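Local atomic coordinates of START domain-containing protein 10 (PDB entry 6SER), a protein that transfers phosphatidylcholine and phosphatidylethanolamine between membranes, favouring lipids with a palmitoyl or stearoyl chain at sn-1 and an unsaturated 18-carbon chain at sn-2. Residues K126-I131 with R158-A164; S149-P153 with E251-Q255. One frame throughout, in Å; residues are numbered along the deposited sequence.

Contact 1 (K126-I131 with R158-A164); sequences KNRDVI and RKDLVRA
D129 and R163 meet across the parallel strand pair 127-131 and 161-163, part of the curved sheet of the START fold, and they illustrate how parallel neighbours can join by a salt bridge on one face while, on the other, V162 lies against the R128 guanidinium. The carboxylate of D129 stands between its own backbone N and carbonyl carbon (chi1 68°), a torsion that brings it to R163. The main part of the salt bridge is a straight bond (177°) from NH1 of R163 to OD1 of D129 at 3.0 Å. The two planes are 64° apart, and NH1, with OD1 in the guanidinium plane, meets that oxygen from above the carboxylate plane. The bond from NH1 to OD2 of D129 is weak, and OD2 is also hydrogen-bonded to the Y116 hydroxyl. CG1 of I131 sits over one face of the R163 guanidinium, near its rim.

R128 and V162 run side by side, CB of V162 over the guanidinium but offset toward its rim, and R128 NH2 reaches P191 O. Three backbone bonds pair the strands: V162 N to N127 O, D129 N to V162 O and A164 N to D129 O. The K126 side chain crosses V162 at about a right angle, and its NZ reaches K159 O, within the type I turn R158-L161, at 2.9 Å. Nearby, a water joins N127 N to D160 O, 2.7 Å from the latter.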
loop_
_atom_site.group_PDB
_atom_site.type_symbol
_atom_site.label_atom_id
_atom_site.label_comp_id
_atom_site.label_asym_id
_atom_site.label_seq_id
_atom_site.Cartn_x
_atom_site.Cartn_y
_atom_site.Cartn_z
ATOM N N LYS A 126 -4.098 20.191 4.215
ATOM C CA LYS A 126 -4.341 20.111 2.770
ATOM C C LYS A 126 -4.426 18.649 2.308
ATOM O O LYS A 126 -4.131 17.782 3.056
ATOM C CB LYS A 126 -3.603 21.193 1.993
ATOM C CG LYS A 126 -2.158 21.026 1.661
ATOM C CD LYS A 126 -1.449 22.354 1.692
ATOM C CE LYS A 126 -1.819 23.326 0.614
ATOM N NZ LYS A 126 -0.652 24.005 0.051
ATOM N N ASN A 127 -4.892 18.442 1.096
ATOM C CA ASN A 127 -4.955 17.092 0.524
ATOM C C ASN A 127 -3.540 16.639 0.184
ATOM O O ASN A 127 -2.705 17.437 0.003
ATOM C CB ASN A 127 -5.929 17.028 -0.646
ATOM C CG ASN A 127 -7.331 17.450 -0.305
ATOM O OD1 ASN A 127 -7.821 17.189 0.755
ATOM N ND2 ASN A 127 -7.993 18.084 -1.227
ATOM N N ARG A 128 -3.335 15.347 0.115
ATOM C CA ARG A 128 -2.011 14.740 -0.068
ATOM C C ARG A 128 -1.956 13.880 -1.317
ATOM O O ARG A 128 -2.924 13.434 -1.719
ATOM C CB ARG A 128 -1.696 13.893 1.147
ATOM C CG ARG A 128 -0.831 14.615 2.151
ATOM C CD ARG A 128 -1.509 14.941 3.428
ATOM N NE ARG A 128 -0.500 15.563 4.214
ATOM C CZ ARG A 128 -0.662 16.630 4.925
ATOM N NH1 ARG A 128 -1.828 17.190 5.028
ATOM N NH2 ARG A 128 0.355 17.114 5.541
ATOM N N ASP A 129 -0.780 13.680 -1.848
ATOM C CA ASP A 129 -0.537 12.822 -3.014
ATOM C C ASP A 129 0.797 12.110 -2.874
ATOM O O ASP A 129 1.630 12.592 -2.242
ATOM C CB ASP A 129 -0.742 13.551 -4.339
ATOM C CG ASP A 129 0.230 14.637 -4.710
ATOM O OD1 ASP A 129 1.009 15.032 -3.906
ATOM O OD2 ASP A 129 0.142 15.061 -5.773
ATOM N N VAL A 130 0.904 10.991 -3.525
ATOM C CA VAL A 130 2.111 10.157 -3.562
ATOM C C VAL A 130 2.350 9.628 -4.957
ATOM O O VAL A 130 1.448 9.393 -5.662
ATOM C CB VAL A 130 2.039 8.980 -2.585
ATOM C CG1 VAL A 130 2.235 9.414 -1.174
ATOM C CG2 VAL A 130 0.787 8.170 -2.716
ATOM N N ILE A 131 3.612 9.520 -5.286
ATOM C CA ILE A 131 4.072 8.810 -6.469
ATOM C C ILE A 131 4.882 7.637 -5.952
ATOM O O ILE A 131 5.860 7.843 -5.224
ATOM C CB ILE A 131 4.945 9.706 -7.364
ATOM C CG1 ILE A 131 4.227 11.010 -7.722
ATOM C CG2 ILE A 131 5.402 8.960 -8.600
ATOM C CD1 ILE A 131 3.238 10.848 -8.796
ATOM N N ARG A 158 2.510 19.478 -6.445
ATOM C CA ARG A 158 1.507 20.473 -6.789
ATOM C C ARG A 158 1.308 21.421 -5.621
ATOM O O ARG A 158 1.235 20.984 -4.471
ATOM C CB ARG A 158 0.179 19.806 -7.129
ATOM C CG ARG A 158 0.137 19.256 -8.523
ATOM C CD ARG A 158 -0.703 18.005 -8.563
ATOM N NE ARG A 158 -2.060 18.254 -8.094
ATOM C CZ ARG A 158 -3.029 18.772 -8.839
ATOM N NH1 ARG A 158 -2.786 19.097 -10.102
ATOM N NH2 ARG A 158 -4.237 18.965 -8.323
ATOM N N LYS A 159 1.185 22.717 -5.923
ATOM C CA LYS A 159 1.130 23.701 -4.847
ATOM C C LYS A 159 -0.084 23.480 -3.952
ATOM O O LYS A 159 -0.031 23.787 -2.757
ATOM C CB LYS A 159 1.128 25.125 -5.412
ATOM C CG LYS A 159 -0.255 25.638 -5.765
ATOM C CD LYS A 159 -0.282 27.145 -5.911
ATOM C CE LYS A 159 0.393 27.584 -7.189
ATOM N NZ LYS A 159 -0.001 28.975 -7.543
ATOM N N ASP A 160 -1.170 22.916 -4.493
ATOM C CA ASP A 160 -2.390 22.714 -3.718
ATOM C C ASP A 160 -2.380 21.439 -2.878
ATOM O O ASP A 160 -3.259 21.277 -2.021
ATOM C CB ASP A 160 -3.607 22.707 -4.651
ATOM C CG ASP A 160 -3.382 21.875 -5.903
ATOM O OD1 ASP A 160 -4.202 20.980 -6.178
ATOM O OD2 ASP A 160 -2.375 22.110 -6.606
ATOM N N LEU A 161 -1.408 20.548 -3.079
ATOM C CA LEU A 161 -1.361 19.266 -2.387
ATOM C C LEU A 161 -0.007 19.085 -1.721
ATOM O O LEU A 161 1.028 19.436 -2.289
ATOM C CB LEU A 161 -1.588 18.082 -3.350
ATOM C CG LEU A 161 -2.982 17.643 -3.809
ATOM C CD1 LEU A 161 -4.038 18.258 -2.949
ATOM C CD2 LEU A 161 -3.195 18.035 -5.237
ATOM N N VAL A 162 -0.018 18.443 -0.583
ATOM C CA VAL A 162 1.246 18.129 0.091
ATOM C C VAL A 162 1.752 16.827 -0.497
ATOM O O VAL A 162 1.021 15.950 -0.545
ATOM C CB VAL A 162 1.030 18.007 1.599
ATOM C CG1 VAL A 162 2.254 17.494 2.296
ATOM C CG2 VAL A 162 0.609 19.326 2.174
ATOM N N ARG A 163 2.969 16.790 -0.973
ATOM C CA ARG A 163 3.531 15.533 -1.473
ATOM C C ARG A 163 4.036 14.713 -0.308
ATOM O O ARG A 163 4.975 15.038 0.236
ATOM C CB ARG A 163 4.635 15.738 -2.495
ATOM C CG ARG A 163 5.139 14.432 -3.072
ATOM C CD ARG A 163 4.027 13.893 -3.902
ATOM N NE ARG A 163 4.609 14.112 -5.153
ATOM C CZ ARG A 163 4.169 14.778 -6.155
ATOM N NH1 ARG A 163 2.986 15.316 -6.196
ATOM N NH2 ARG A 163 4.938 14.841 -7.186
ATOM N N ALA A 164 3.368 13.637 -0.004
ATOM C CA ALA A 164 3.777 12.721 1.055
ATOM C C ALA A 164 4.805 11.744 0.516
ATOM O O ALA A 164 5.057 11.698 -0.637
ATOM C CB ALA A 164 2.585 12.025 1.582
HETATM O O HOH W 1 -5.542 20.503 -0.753
HETATM O O HOH W 2 1.981 17.669 -4.433
HETATM O O HOH W 3 5.482 10.321 -2.972
#

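Contact 2 (S149-P153 with E251-Q255); sequences SVKHP and ELSVQ
K151, Q255 and L252 bury the most surface where segment 251-255 pairs antiparallel with the end of strand 142-151, an example of a short, weakly bonded strand, at 253-254 near the end of the modelled chain, added to an existing sheet. K151 and S253 form a hydrogen-bonded pair: K151 N donates to S253 O at 2.7 Å, and S253 N returns a bond to K151 O. Their CB atoms rise from the same face, and S253, a known phosphorylation site, is unmodified here. Beyond its CB, the K151 chain passes Q255 at about a right angle, CG 3.6 Å from Q255 OE1. CD of K151 comes closer still to V254 O, at 3.1 Å. A water joins Q255 OE1 to V150 O. In Q255, CG lies anti to the backbone N (chi1 172°), 3.9 Å from S149 CB. A second water joins S149 O to Q255 N.

L252 is buried, packing on V150 and H152. Its CB meets V150 CG2 at 3.9 Å, the two side chains crossing nearly perpendicularly, while its CD2 approaches H152 CD2 obliquely. L252 and V150 both pack on V114 of strand 112-119, L252 also touches L108 of strand 99-109, and Q255 rests on V165 of strand 161-175.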
loop_
_atom_site.group_PDB
_atom_site.type_symbol
_atom_site.label_atom_id
_atom_site.label_comp_id
_atom_site.label_asym_id
_atom_site.label_seq_id
_atom_site.Cartn_x
_atom_site.Cartn_y
_atom_site.Cartn_z
ATOM N N SER A 149 7.880 5.454 -2.238
ATOM C CA SER A 149 7.734 6.664 -3.035
ATOM C C SER A 149 8.921 6.849 -3.969
ATOM O O SER A 149 10.036 6.386 -3.709
ATOM C CB SER A 149 7.587 7.903 -2.149
ATOM O OG SER A 149 6.251 8.074 -1.724
ATOM N N VAL A 150 8.671 7.551 -5.066
ATOM C CA VAL A 150 9.672 7.767 -6.096
ATOM C C VAL A 150 9.355 9.102 -6.760
ATOM O O VAL A 150 8.278 9.670 -6.568
ATOM C CB VAL A 150 9.678 6.596 -7.107
ATOM C CG1 VAL A 150 8.608 6.796 -8.179
ATOM C CG2 VAL A 150 11.035 6.420 -7.711
ATOM N N LYS A 151 10.297 9.624 -7.537
ATOM C CA LYS A 151 10.084 10.875 -8.252
ATOM C C LYS A 151 9.992 10.602 -9.743
ATOM O O LYS A 151 10.846 9.911 -10.309
ATOM C CB LYS A 151 11.201 11.880 -7.957
ATOM C CG LYS A 151 11.245 12.312 -6.500
ATOM C CD LYS A 151 12.439 13.220 -6.221
ATOM C CE LYS A 151 12.023 14.638 -5.931
ATOM N NZ LYS A 151 13.089 15.352 -5.166
ATOM N N HIS A 152 8.942 11.129 -10.365
ATOM C CA HIS A 152 8.738 11.012 -11.797
ATOM C C HIS A 152 8.752 12.411 -12.398
ATOM O O HIS A 152 7.933 13.252 -11.994
ATOM C CB HIS A 152 7.416 10.303 -12.094
ATOM C CG HIS A 152 7.193 10.019 -13.543
ATOM N ND1 HIS A 152 7.116 11.014 -14.494
ATOM C CD2 HIS A 152 7.018 8.849 -14.206
ATOM C CE1 HIS A 152 6.908 10.471 -15.679
ATOM N NE2 HIS A 152 6.846 9.157 -15.532
ATOM N N PRO A 153 9.630 12.692 -13.370
ATOM C CA PRO A 153 9.842 14.088 -13.798
ATOM C C PRO A 153 8.580 14.792 -14.259
ATOM O O PRO A 153 8.501 16.018 -14.166
ATOM C CB PRO A 153 10.857 13.953 -14.944
ATOM C CG PRO A 153 11.456 12.602 -14.790
ATOM C CD PRO A 153 10.397 11.740 -14.188
ATOM N N GLU A 251 14.888 6.881 -15.573
ATOM C CA GLU A 251 14.039 8.062 -15.689
ATOM C C GLU A 251 13.396 8.452 -14.361
ATOM O O GLU A 251 12.778 9.519 -14.280
ATOM C CB GLU A 251 12.948 7.833 -16.739
ATOM C CG GLU A 251 13.436 7.755 -18.189
ATOM C CD GLU A 251 12.410 7.085 -19.108
ATOM O OE1 GLU A 251 12.142 5.874 -18.929
ATOM O OE2 GLU A 251 11.857 7.770 -19.997
ATOM N N LEU A 252 13.513 7.625 -13.329
ATOM C CA LEU A 252 12.966 7.927 -12.016
ATOM C C LEU A 252 14.067 8.438 -11.097
ATOM O O LEU A 252 15.252 8.173 -11.308
ATOM C CB LEU A 252 12.303 6.691 -11.399
ATOM C CG LEU A 252 11.115 6.126 -12.180
ATOM C CD1 LEU A 252 10.675 4.783 -11.604
ATOM C CD2 LEU A 252 9.964 7.120 -12.193
ATOM N N SER A 253 13.662 9.188 -10.074
ATOM C CA SER A 253 14.583 9.694 -9.067
ATOM C C SER A 253 14.130 9.253 -7.685
ATOM O O SER A 253 12.945 9.002 -7.445
ATOM C CB SER A 253 14.691 11.229 -9.103
ATOM O OG SER A 253 15.540 11.642 -10.147
ATOM N N VAL A 254 15.101 9.168 -6.779
ATOM C CA VAL A 254 14.839 8.809 -5.390
ATOM C C VAL A 254 14.005 9.884 -4.712
ATOM O O VAL A 254 14.237 11.084 -4.899
ATOM C CB VAL A 254 16.170 8.613 -4.645
ATOM C CG1 VAL A 254 15.981 8.799 -3.149
ATOM C CG2 VAL A 254 16.736 7.256 -4.944
ATOM N N GLN A 255 13.045 9.460 -3.895
ATOM C CA GLN A 255 12.299 10.358 -3.017
ATOM C C GLN A 255 12.777 10.162 -1.584
ATOM O O GLN A 255 12.464 9.147 -0.953
ATOM C CB GLN A 255 10.797 10.110 -3.100
ATOM C CG GLN A 255 10.046 10.903 -2.053
ATOM C CD GLN A 255 10.067 12.386 -2.359
ATOM O OE1 GLN A 255 9.520 12.830 -3.377
ATOM N NE2 GLN A 255 10.717 13.163 -1.494
HETATM O O HOH W 4 13.069 6.662 -3.670
HETATM O O HOH W 5 7.229 11.379 -4.526
#

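Contacts 1 and 2 have centres about 15 Å apart and belong to one curved sheet, in which strand 142-151 neighbours both strand 127-139 and strand 161-175. Those two also pair with each other, in contact 1, and the sheet branches or curls there. The segments alternate along the chain: 126-131, then 149-153, 158-164 and finally 251-255. Contact 2 brings back a segment from beyond the long helix 197-227. The contacts touch directly, I131 O lying 2.8 Å from V150 N in a probable hydrogen bond, with S149 CB packed against the same oxygen. The sheet of this lipid-transfer fold is thus continuous from the parallel pair to the short strand 253-254.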